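Local coordinates for protein syndapin (Drosophila melanogaster, PDB 3I2W) that probably takes part in endocytosis and in the internalisation of plasma membrane proteins, and of which this chain is the dimeric, phospholipid-binding F-BAR domain, at residues B[4-7]-B[8-11]; B[100-103]-B[104-108]; B[214-217]-B[218-221]; B[221-224]-B[225-229]. All coordinates share one frame; numbering follows the deposited sequence.

All four contacts lie in the F-BAR domain. Contacts 3 and 4 follow one another on helix 169-240, share Phe221 and have centres about 11 Å apart. Contact 2, at the end of helix 63-105, packs on both: Trp101 CD1 reaches Phe228 CE1 at 3.4 Å, and Tyr106 OH lies 3.5 Å from Phe221 CE2. Contact 1 stands apart in the N-terminal loop before helix 11-58, its centre about 15 Å from that of contact 3 and 27 Å from that of contact 2. Contacts 1, 3 and 4 touch the second subunit; there Arg225 of contact 4 meets Glu61 of that subunit, the counterpart of a residue that lines a sodium site.

Contact 1 (B[4-7]-B[8-11]); sequences FWEP and GNYK
Asn9, last residue of the turn that begins at Glu6, lays its side chain alongside that of Glu6. Its CB lies 3.4 Å from Glu6 O and a little farther from Phe4 O. Its CG passes Glu6 CB at 4.0 Å, and at the tip ND2 comes to 3.3 Å from the same Glu6 CB. The two side chains run in the same direction, the carboxylate and amide planes 69° apart. Because CG and ND2 both meet Glu6 CB while the end of Glu6 leads away, Asn9 rests on the aliphatic root of Glu6 rather than on its charge. The amide nitrogen finds its polar partner just before this stretch of chain, donating to Ser3 O. Beneath this the backbone forms a type II beta turn from Glu6 to Asn9, closed by Asn9 N donating to Glu6 O at 3.1 Å. Proline suits the second place of such a turn because its ring fixes phi near -60°, and glycine suits the third because the positive phi of Gly8 favours a residue without a side chain. With an alanine at Asn9, Ser3 O would probably lose this donor and the flank of Glu6 its cover. On the apolar side, Phe4 CE1 packs on Tyr10 CB at 4.0 Å, the two side chains crossing at about a right angle. Tyr10 holds CG between its backbone N and carbonyl carbon (chi1 52°), which takes the ring to helix 114-159, where it stacks with Phe123. Phe4 rests on that same phenylalanine and on His275 of the second subunit.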
# COMPACT_ATOMS: atom_id res chain seq x y z
N PHE B 4 -27.57 27.69 -21.17
CA PHE B 4 -26.40 28.54 -21.40
C PHE B 4 -26.71 29.96 -21.93
O PHE B 4 -26.09 30.95 -21.56
CB PHE B 4 -25.45 27.83 -22.37
CG PHE B 4 -24.32 28.70 -22.82
CD1 PHE B 4 -23.24 28.95 -21.99
CD2 PHE B 4 -24.35 29.31 -24.08
CE1 PHE B 4 -22.22 29.75 -22.43
CE2 PHE B 4 -23.36 30.10 -24.49
CZ PHE B 4 -22.28 30.32 -23.68
N TRP B 5 -27.66 30.03 -22.83
CA TRP B 5 -27.96 31.27 -23.53
C TRP B 5 -28.64 32.40 -22.72
O TRP B 5 -28.55 33.56 -23.09
CB TRP B 5 -28.72 30.89 -24.76
CG TRP B 5 -27.83 30.16 -25.68
CD1 TRP B 5 -27.86 28.84 -25.98
CD2 TRP B 5 -26.72 30.71 -26.39
NE1 TRP B 5 -26.86 28.54 -26.88
CE2 TRP B 5 -26.17 29.68 -27.17
CE3 TRP B 5 -26.19 32.01 -26.50
CZ2 TRP B 5 -25.09 29.88 -28.00
CZ3 TRP B 5 -25.12 32.22 -27.34
CH2 TRP B 5 -24.57 31.16 -28.07
N GLU B 6 -29.25 32.00 -21.61
CA GLU B 6 -29.79 32.80 -20.52
C GLU B 6 -28.77 33.68 -19.76
O GLU B 6 -27.67 33.27 -19.51
CB GLU B 6 -30.32 31.76 -19.55
CG GLU B 6 -31.72 31.96 -19.01
CD GLU B 6 -32.76 32.10 -20.09
OE1 GLU B 6 -32.82 31.23 -21.02
OE2 GLU B 6 -33.52 33.09 -19.98
N PRO B 7 -29.15 34.89 -19.36
CA PRO B 7 -28.13 35.78 -18.77
C PRO B 7 -27.47 35.21 -17.53
O PRO B 7 -28.13 34.58 -16.69
CB PRO B 7 -28.91 37.05 -18.37
CG PRO B 7 -30.13 37.01 -19.15
CD PRO B 7 -30.48 35.53 -19.41
N GLY B 8 -26.17 35.41 -17.42
CA GLY B 8 -25.41 34.90 -16.28
C GLY B 8 -25.03 33.42 -16.34
O GLY B 8 -24.19 32.98 -15.60
N ASN B 9 -25.66 32.66 -17.20
CA ASN B 9 -25.51 31.23 -17.14
C ASN B 9 -24.21 30.69 -17.69
O ASN B 9 -24.00 29.50 -17.61
CB ASN B 9 -26.69 30.55 -17.81
CG ASN B 9 -27.81 30.29 -16.84
OD1 ASN B 9 -27.65 30.48 -15.65
ND2 ASN B 9 -28.93 29.83 -17.32
N TYR B 10 -23.34 31.55 -18.20
CA TYR B 10 -22.03 31.14 -18.66
C TYR B 10 -21.17 30.81 -17.50
O TYR B 10 -20.03 30.40 -17.65
CB TYR B 10 -21.36 32.25 -19.42
CG TYR B 10 -21.33 33.56 -18.68
CD1 TYR B 10 -22.28 34.53 -18.91
CD2 TYR B 10 -20.36 33.81 -17.77
CE1 TYR B 10 -22.25 35.74 -18.23
CE2 TYR B 10 -20.32 35.00 -17.10
CZ TYR B 10 -21.26 35.96 -17.33
OH TYR B 10 -21.17 37.14 -16.61
N LYS B 11 -21.72 30.94 -16.31
CA LYS B 11 -20.93 30.79 -15.13
C LYS B 11 -20.60 29.35 -14.81
O LYS B 11 -19.62 29.09 -14.15
CB LYS B 11 -21.58 31.52 -13.99
CG LYS B 11 -21.72 32.99 -14.31
CD LYS B 11 -21.53 33.95 -13.08
CE LYS B 11 -22.52 35.14 -13.18
NZ LYS B 11 -22.05 36.28 -12.39

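Contact 2 (B[100-103]-B[104-108])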
# COMPACT_ATOMS: atom_id res chain seq x y z
N THR B 100 3.83 22.21 -11.26
CA THR B 100 4.40 23.18 -12.15
C THR B 100 3.34 23.73 -13.07
O THR B 100 3.21 24.97 -13.22
CB THR B 100 5.59 22.62 -12.94
OG1 THR B 100 6.81 22.94 -12.26
CG2 THR B 100 5.70 23.28 -14.29
N TRP B 101 2.61 22.84 -13.71
CA TRP B 101 1.59 23.23 -14.63
C TRP B 101 0.58 24.12 -13.92
O TRP B 101 0.17 25.15 -14.42
CB TRP B 101 0.95 21.96 -15.09
CG TRP B 101 0.11 22.04 -16.27
CD1 TRP B 101 0.47 21.74 -17.54
CD2 TRP B 101 -1.29 22.30 -16.31
NE1 TRP B 101 -0.60 21.84 -18.39
CE2 TRP B 101 -1.70 22.19 -17.67
CE3 TRP B 101 -2.25 22.63 -15.34
CZ2 TRP B 101 -3.01 22.43 -18.09
CZ3 TRP B 101 -3.58 22.86 -15.76
CH2 TRP B 101 -3.94 22.77 -17.13
N GLN B 102 0.21 23.72 -12.71
CA GLN B 102 -0.78 24.43 -11.97
C GLN B 102 -0.29 25.85 -11.63
O GLN B 102 -1.07 26.76 -11.67
CB GLN B 102 -1.14 23.64 -10.70
CG GLN B 102 -2.05 24.39 -9.70
CD GLN B 102 -2.30 23.64 -8.41
OE1 GLN B 102 -1.38 23.26 -7.72
NE2 GLN B 102 -3.56 23.44 -8.08
N LYS B 103 0.97 26.02 -11.26
CA LYS B 103 1.56 27.31 -11.07
C LYS B 103 1.48 28.12 -12.36
O LYS B 103 1.28 29.31 -12.32
CB LYS B 103 3.02 27.12 -10.72
CG LYS B 103 3.80 28.42 -10.48
CD LYS B 103 5.36 28.22 -10.32
CE LYS B 103 6.08 29.64 -10.26
NZ LYS B 103 7.35 29.69 -9.38
N GLU B 104 1.62 27.47 -13.51
CA GLU B 104 1.84 28.20 -14.74
C GLU B 104 0.58 28.66 -15.38
O GLU B 104 0.60 29.62 -16.13
CB GLU B 104 2.67 27.43 -15.75
CG GLU B 104 4.13 27.84 -15.58
CD GLU B 104 5.12 26.83 -16.16
OE1 GLU B 104 4.76 25.91 -16.96
OE2 GLU B 104 6.31 26.98 -15.79
N ASN B 105 -0.53 28.00 -15.05
CA ASN B 105 -1.77 28.27 -15.72
C ASN B 105 -2.82 28.91 -14.88
O ASN B 105 -3.91 29.13 -15.40
CB ASN B 105 -2.34 26.99 -16.23
CG ASN B 105 -1.48 26.38 -17.25
OD1 ASN B 105 -1.49 26.79 -18.39
ND2 ASN B 105 -0.73 25.37 -16.86
N TYR B 106 -2.54 29.15 -13.61
CA TYR B 106 -3.51 29.76 -12.72
C TYR B 106 -2.76 30.79 -11.91
O TYR B 106 -1.73 30.51 -11.35
CB TYR B 106 -4.21 28.72 -11.83
CG TYR B 106 -4.93 27.60 -12.60
CD1 TYR B 106 -6.16 27.81 -13.20
CD2 TYR B 106 -4.36 26.34 -12.76
CE1 TYR B 106 -6.82 26.79 -13.93
CE2 TYR B 106 -5.02 25.31 -13.47
CZ TYR B 106 -6.24 25.56 -14.03
OH TYR B 106 -6.86 24.59 -14.72
N HIS B 107 -3.23 32.03 -11.91
CA HIS B 107 -2.57 33.11 -11.24
C HIS B 107 -3.57 33.61 -10.25
O HIS B 107 -4.77 33.37 -10.41
CB HIS B 107 -2.12 34.12 -12.27
CG HIS B 107 -1.13 33.52 -13.22
ND1 HIS B 107 0.22 33.46 -12.95
CD2 HIS B 107 -1.32 32.80 -14.35
CE1 HIS B 107 0.83 32.79 -13.90
NE2 HIS B 107 -0.08 32.38 -14.77
N HIS B 108 -3.09 34.20 -9.16
CA HIS B 108 -4.01 34.48 -8.07
C HIS B 108 -4.01 35.94 -7.76
O HIS B 108 -3.03 36.42 -7.25
CB HIS B 108 -3.65 33.69 -6.82
CG HIS B 108 -3.65 32.22 -7.03
ND1 HIS B 108 -4.68 31.42 -6.58
CD2 HIS B 108 -2.74 31.39 -7.59
CE1 HIS B 108 -4.41 30.16 -6.89
NE2 HIS B 108 -3.24 30.12 -7.50
O HOH W 1 -1.79 28.26 -9.53
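Near the C-terminal end of helix 63-105, Trp101 and Asn105 meet one turn apart, just before the chain turns toward strand 108-109. Asn105 places its amide over one face of the indole, with ND2 3.2 Å from Trp101 CD2 and the two planes 42° apart. The same nitrogen donates to Trp101 O at 2.6 Å. That carbonyl also accepts from Glu104 N at 2.9 Å, and the two donors approach from opposite faces of its plane. An asparagine suits such a position, since its short amide can bend back to an oxygen on the preceding helical turn. A chi1 of -165° sets CG of Trp101 opposite the backbone N and turns the six-membered ring toward Tyr106, where CZ3 meets Tyr106 CE2 at 3.6 Å. The indole also stacks with Phe228 and packs on Thr224 and Arg225, joining this end to helix 169-240. A serine at Trp101 would probably open a gap between the two helices, deprive Phe228 of its stacking partner and Tyr106 of one aromatic neighbour, and take away the face under Asn105 ND2. Around this end, a water and a histidine add to the carbonyls' partners. The water donates to Gln102 O at 2.7 Å and to Tyr106 O, and also bonds with His108 NE2. The ring of His107 turns back, and NE2 donates to Glu104 O at 3.2 Å.

Contact 3 (B[214-217]-B[218-221]); sequences VFEK and CQTF
Glu216 O is gripped twice by Thr220: the backbone N donates to it at 2.8 Å, and the hydroxyl OG1 adds a second bond at 3.0 Å. The two donors approach from opposite faces of the carbonyl plane, which probably restricts how that peptide group can tilt. Thr220 manages this because OG1 stands anti to its own carbonyl carbon (chi1 -64°), beside the backbone N and facing the preceding turn. Threonine fits this exposed side of the helix, since its hydroxyl can be satisfied by the helix itself. On the buried side, Gln219 N donates to Phe215 O at 2.9 Å in a nearly straight bond, and the pair one turn apart meets again through its side chains. Gln219 CG sits over one face of the Phe215 ring, 3.9 Å from its centroid, in a CH-pi contact. Glutamine suits the place in that its unbranched CH2 can lie flat on the ring. Glu216 curls toward the same residue by a bend at chi2, bringing OE1 to 3.5 Å from Gln219 CB. Glu216 OE1 and the Phe215 ring thus both border the CB-CG stem of Gln219. These turns belong to helix 169-240 of the F-BAR bundle. Val214 and Cys218 press on helix 114-159, Phe215 and Cys218 meet Thr13 on helix 11-58, and Phe215 and Gln219 reach Gly276 and Leu268 of the second subunit.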
# COMPACT_ATOMS: atom_id res chain seq x y z
N VAL B 214 -16.13 33.33 -27.16
CA VAL B 214 -15.63 33.32 -25.77
C VAL B 214 -15.65 31.91 -25.24
O VAL B 214 -14.73 31.52 -24.57
CB VAL B 214 -16.48 34.19 -24.85
CG1 VAL B 214 -16.01 34.08 -23.45
CG2 VAL B 214 -16.35 35.60 -25.25
N PHE B 215 -16.69 31.15 -25.58
CA PHE B 215 -16.85 29.81 -25.11
C PHE B 215 -15.73 28.95 -25.60
O PHE B 215 -15.26 28.07 -24.91
CB PHE B 215 -18.12 29.24 -25.65
CG PHE B 215 -18.42 27.85 -25.18
CD1 PHE B 215 -18.76 27.60 -23.86
CD2 PHE B 215 -18.41 26.79 -26.07
CE1 PHE B 215 -19.05 26.33 -23.43
CE2 PHE B 215 -18.75 25.50 -25.65
CZ PHE B 215 -19.05 25.26 -24.34
N GLU B 216 -15.30 29.20 -26.82
CA GLU B 216 -14.36 28.29 -27.42
C GLU B 216 -12.97 28.57 -26.85
O GLU B 216 -12.14 27.64 -26.77
CB GLU B 216 -14.44 28.30 -28.94
CG GLU B 216 -15.54 27.35 -29.49
CD GLU B 216 -15.37 25.86 -29.09
OE1 GLU B 216 -14.19 25.41 -29.00
OE2 GLU B 216 -16.40 25.12 -28.87
N LYS B 217 -12.73 29.81 -26.42
CA LYS B 217 -11.52 30.11 -25.69
C LYS B 217 -11.41 29.19 -24.47
O LYS B 217 -10.29 28.73 -24.08
CB LYS B 217 -11.52 31.56 -25.22
CG LYS B 217 -10.95 32.58 -26.21
CD LYS B 217 -11.38 34.05 -25.90
CE LYS B 217 -10.72 35.15 -26.85
NZ LYS B 217 -11.21 34.87 -28.25
N CYS B 218 -12.57 28.91 -23.88
CA CYS B 218 -12.67 28.16 -22.69
C CYS B 218 -12.47 26.72 -23.01
O CYS B 218 -11.65 26.07 -22.41
CB CYS B 218 -14.00 28.39 -22.04
SG CYS B 218 -14.06 30.06 -21.30
N GLN B 219 -13.23 26.20 -23.95
CA GLN B 219 -13.00 24.86 -24.44
C GLN B 219 -11.52 24.64 -24.77
O GLN B 219 -10.97 23.61 -24.47
CB GLN B 219 -13.88 24.57 -25.66
CG GLN B 219 -15.33 24.70 -25.38
CD GLN B 219 -15.92 23.51 -24.72
OE1 GLN B 219 -16.51 22.65 -25.38
NE2 GLN B 219 -15.77 23.41 -23.40
N THR B 220 -10.84 25.59 -25.37
CA THR B 220 -9.45 25.33 -25.71
C THR B 220 -8.57 25.15 -24.48
O THR B 220 -7.77 24.26 -24.43
CB THR B 220 -8.92 26.42 -26.64
OG1 THR B 220 -9.67 26.34 -27.84
CG2 THR B 220 -7.54 26.21 -27.03
N PHE B 221 -8.73 25.99 -23.49
CA PHE B 221 -8.01 25.77 -22.27
C PHE B 221 -8.37 24.46 -21.66
O PHE B 221 -7.49 23.73 -21.28
CB PHE B 221 -8.31 26.82 -21.26
CG PHE B 221 -7.47 26.70 -20.06
CD1 PHE B 221 -6.10 26.82 -20.17
CD2 PHE B 221 -8.03 26.50 -18.82
CE1 PHE B 221 -5.29 26.72 -19.06
CE2 PHE B 221 -7.26 26.40 -17.72
CZ PHE B 221 -5.88 26.51 -17.83

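Contact 4 (B[221-224]-B[225-229])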
# COMPACT_ATOMS: atom_id res chain seq x y z
N PHE B 221 -8.73 25.99 -23.49
CA PHE B 221 -8.01 25.77 -22.27
C PHE B 221 -8.37 24.46 -21.66
O PHE B 221 -7.49 23.73 -21.28
CB PHE B 221 -8.31 26.82 -21.26
CG PHE B 221 -7.47 26.70 -20.06
CD1 PHE B 221 -6.10 26.82 -20.17
CD2 PHE B 221 -8.03 26.50 -18.82
CE1 PHE B 221 -5.29 26.72 -19.06
CE2 PHE B 221 -7.26 26.40 -17.72
CZ PHE B 221 -5.88 26.51 -17.83
N GLU B 222 -9.64 24.15 -21.57
CA GLU B 222 -10.01 22.91 -21.02
C GLU B 222 -9.36 21.79 -21.81
O GLU B 222 -8.85 20.90 -21.20
CB GLU B 222 -11.51 22.77 -20.96
CG GLU B 222 -12.01 21.60 -20.17
CD GLU B 222 -11.63 21.66 -18.72
OE1 GLU B 222 -11.94 20.69 -18.00
OE2 GLU B 222 -11.00 22.63 -18.25
N LYS B 223 -9.36 21.83 -23.14
CA LYS B 223 -8.85 20.70 -23.95
C LYS B 223 -7.47 20.33 -23.46
O LYS B 223 -7.18 19.20 -23.18
CB LYS B 223 -8.75 21.09 -25.43
CG LYS B 223 -8.39 19.97 -26.39
CD LYS B 223 -7.85 20.53 -27.71
CE LYS B 223 -8.18 19.62 -28.93
NZ LYS B 223 -7.23 19.96 -30.10
N THR B 224 -6.65 21.35 -23.33
CA THR B 224 -5.36 21.29 -22.82
C THR B 224 -5.22 20.64 -21.44
O THR B 224 -4.30 19.86 -21.20
CB THR B 224 -4.92 22.71 -22.78
OG1 THR B 224 -4.22 22.97 -23.98
CG2 THR B 224 -3.99 23.06 -21.59
N ARG B 225 -6.09 21.01 -20.51
CA ARG B 225 -6.02 20.42 -19.19
C ARG B 225 -6.30 18.95 -19.34
O ARG B 225 -5.59 18.12 -18.76
CB ARG B 225 -7.03 21.04 -18.21
CG ARG B 225 -6.79 20.52 -16.76
CD ARG B 225 -7.87 20.85 -15.82
NE ARG B 225 -9.16 20.26 -16.22
CZ ARG B 225 -9.54 19.01 -15.97
NH1 ARG B 225 -8.73 18.17 -15.34
NH2 ARG B 225 -10.73 18.57 -16.37
N LEU B 226 -7.32 18.62 -20.11
CA LEU B 226 -7.69 17.23 -20.19
C LEU B 226 -6.56 16.42 -20.85
O LEU B 226 -6.42 15.25 -20.59
CB LEU B 226 -9.00 17.01 -20.93
CG LEU B 226 -10.24 17.64 -20.34
CD1 LEU B 226 -11.28 17.42 -21.34
CD2 LEU B 226 -10.72 16.97 -19.11
N GLN B 227 -5.78 17.04 -21.71
CA GLN B 227 -4.75 16.32 -22.38
C GLN B 227 -3.65 16.08 -21.35
O GLN B 227 -3.20 14.95 -21.13
CB GLN B 227 -4.27 17.08 -23.63
CG GLN B 227 -5.35 17.14 -24.70
CD GLN B 227 -4.93 17.72 -26.09
OE1 GLN B 227 -5.42 17.22 -27.11
NE2 GLN B 227 -4.08 18.78 -26.13
N PHE B 228 -3.24 17.13 -20.69
CA PHE B 228 -2.27 17.04 -19.64
C PHE B 228 -2.65 15.95 -18.65
O PHE B 228 -1.83 15.08 -18.38
CB PHE B 228 -2.21 18.37 -18.96
CG PHE B 228 -1.25 18.42 -17.86
CD1 PHE B 228 0.09 18.35 -18.11
CD2 PHE B 228 -1.68 18.56 -16.57
CE1 PHE B 228 0.99 18.41 -17.06
CE2 PHE B 228 -0.81 18.64 -15.54
CZ PHE B 228 0.53 18.55 -15.78
N PHE B 229 -3.87 15.98 -18.13
CA PHE B 229 -4.23 14.98 -17.14
C PHE B 229 -4.11 13.57 -17.69
O PHE B 229 -3.71 12.67 -16.98
CB PHE B 229 -5.64 15.22 -16.56
CG PHE B 229 -5.66 16.21 -15.40
CD1 PHE B 229 -6.37 15.93 -14.27
CD2 PHE B 229 -4.99 17.42 -15.47
CE1 PHE B 229 -6.40 16.83 -13.23
CE2 PHE B 229 -5.02 18.33 -14.44
CZ PHE B 229 -5.72 18.06 -13.35
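Charge joins Glu222 to Arg225, which form a salt bridge three residues apart on helix 169-240. Arg225 NH2 donates to Glu222 OE1 at 2.9 Å, and NE adds a weak bond to the same oxygen at 3.3 Å. OE1 is met on its syn side but 33° out of the carboxylate plane, while it lies close to the guanidinium plane, at the edge; the two planes are 49° apart. Glu222 reaches it by a bend at chi2 (63°), while Arg225 bends at chi3. Between backbones, Leu226 N donates to Glu222 O at 3.0 Å, and Phe228 N to Thr224 O at the same length. A loose van der Waals contact adds to these: the stem of Lys223 crosses Gln227, with Lys223 CE 4.1 Å from Gln227 OE1. Arg225 also points NH1 at the centre of the Phe229 ring, which lies at the edge of the guanidinium, so the long arginine serves both an acid and a ring. In the bundle, Arg225 and Phe229 rest on Leu23 of helix 11-58, and Thr224 and Arg225 pack on Trp101 of helix 63-105. Across the dimer interface, Arg225 NH2 forms a second salt bridge with Glu61 of the second subunit.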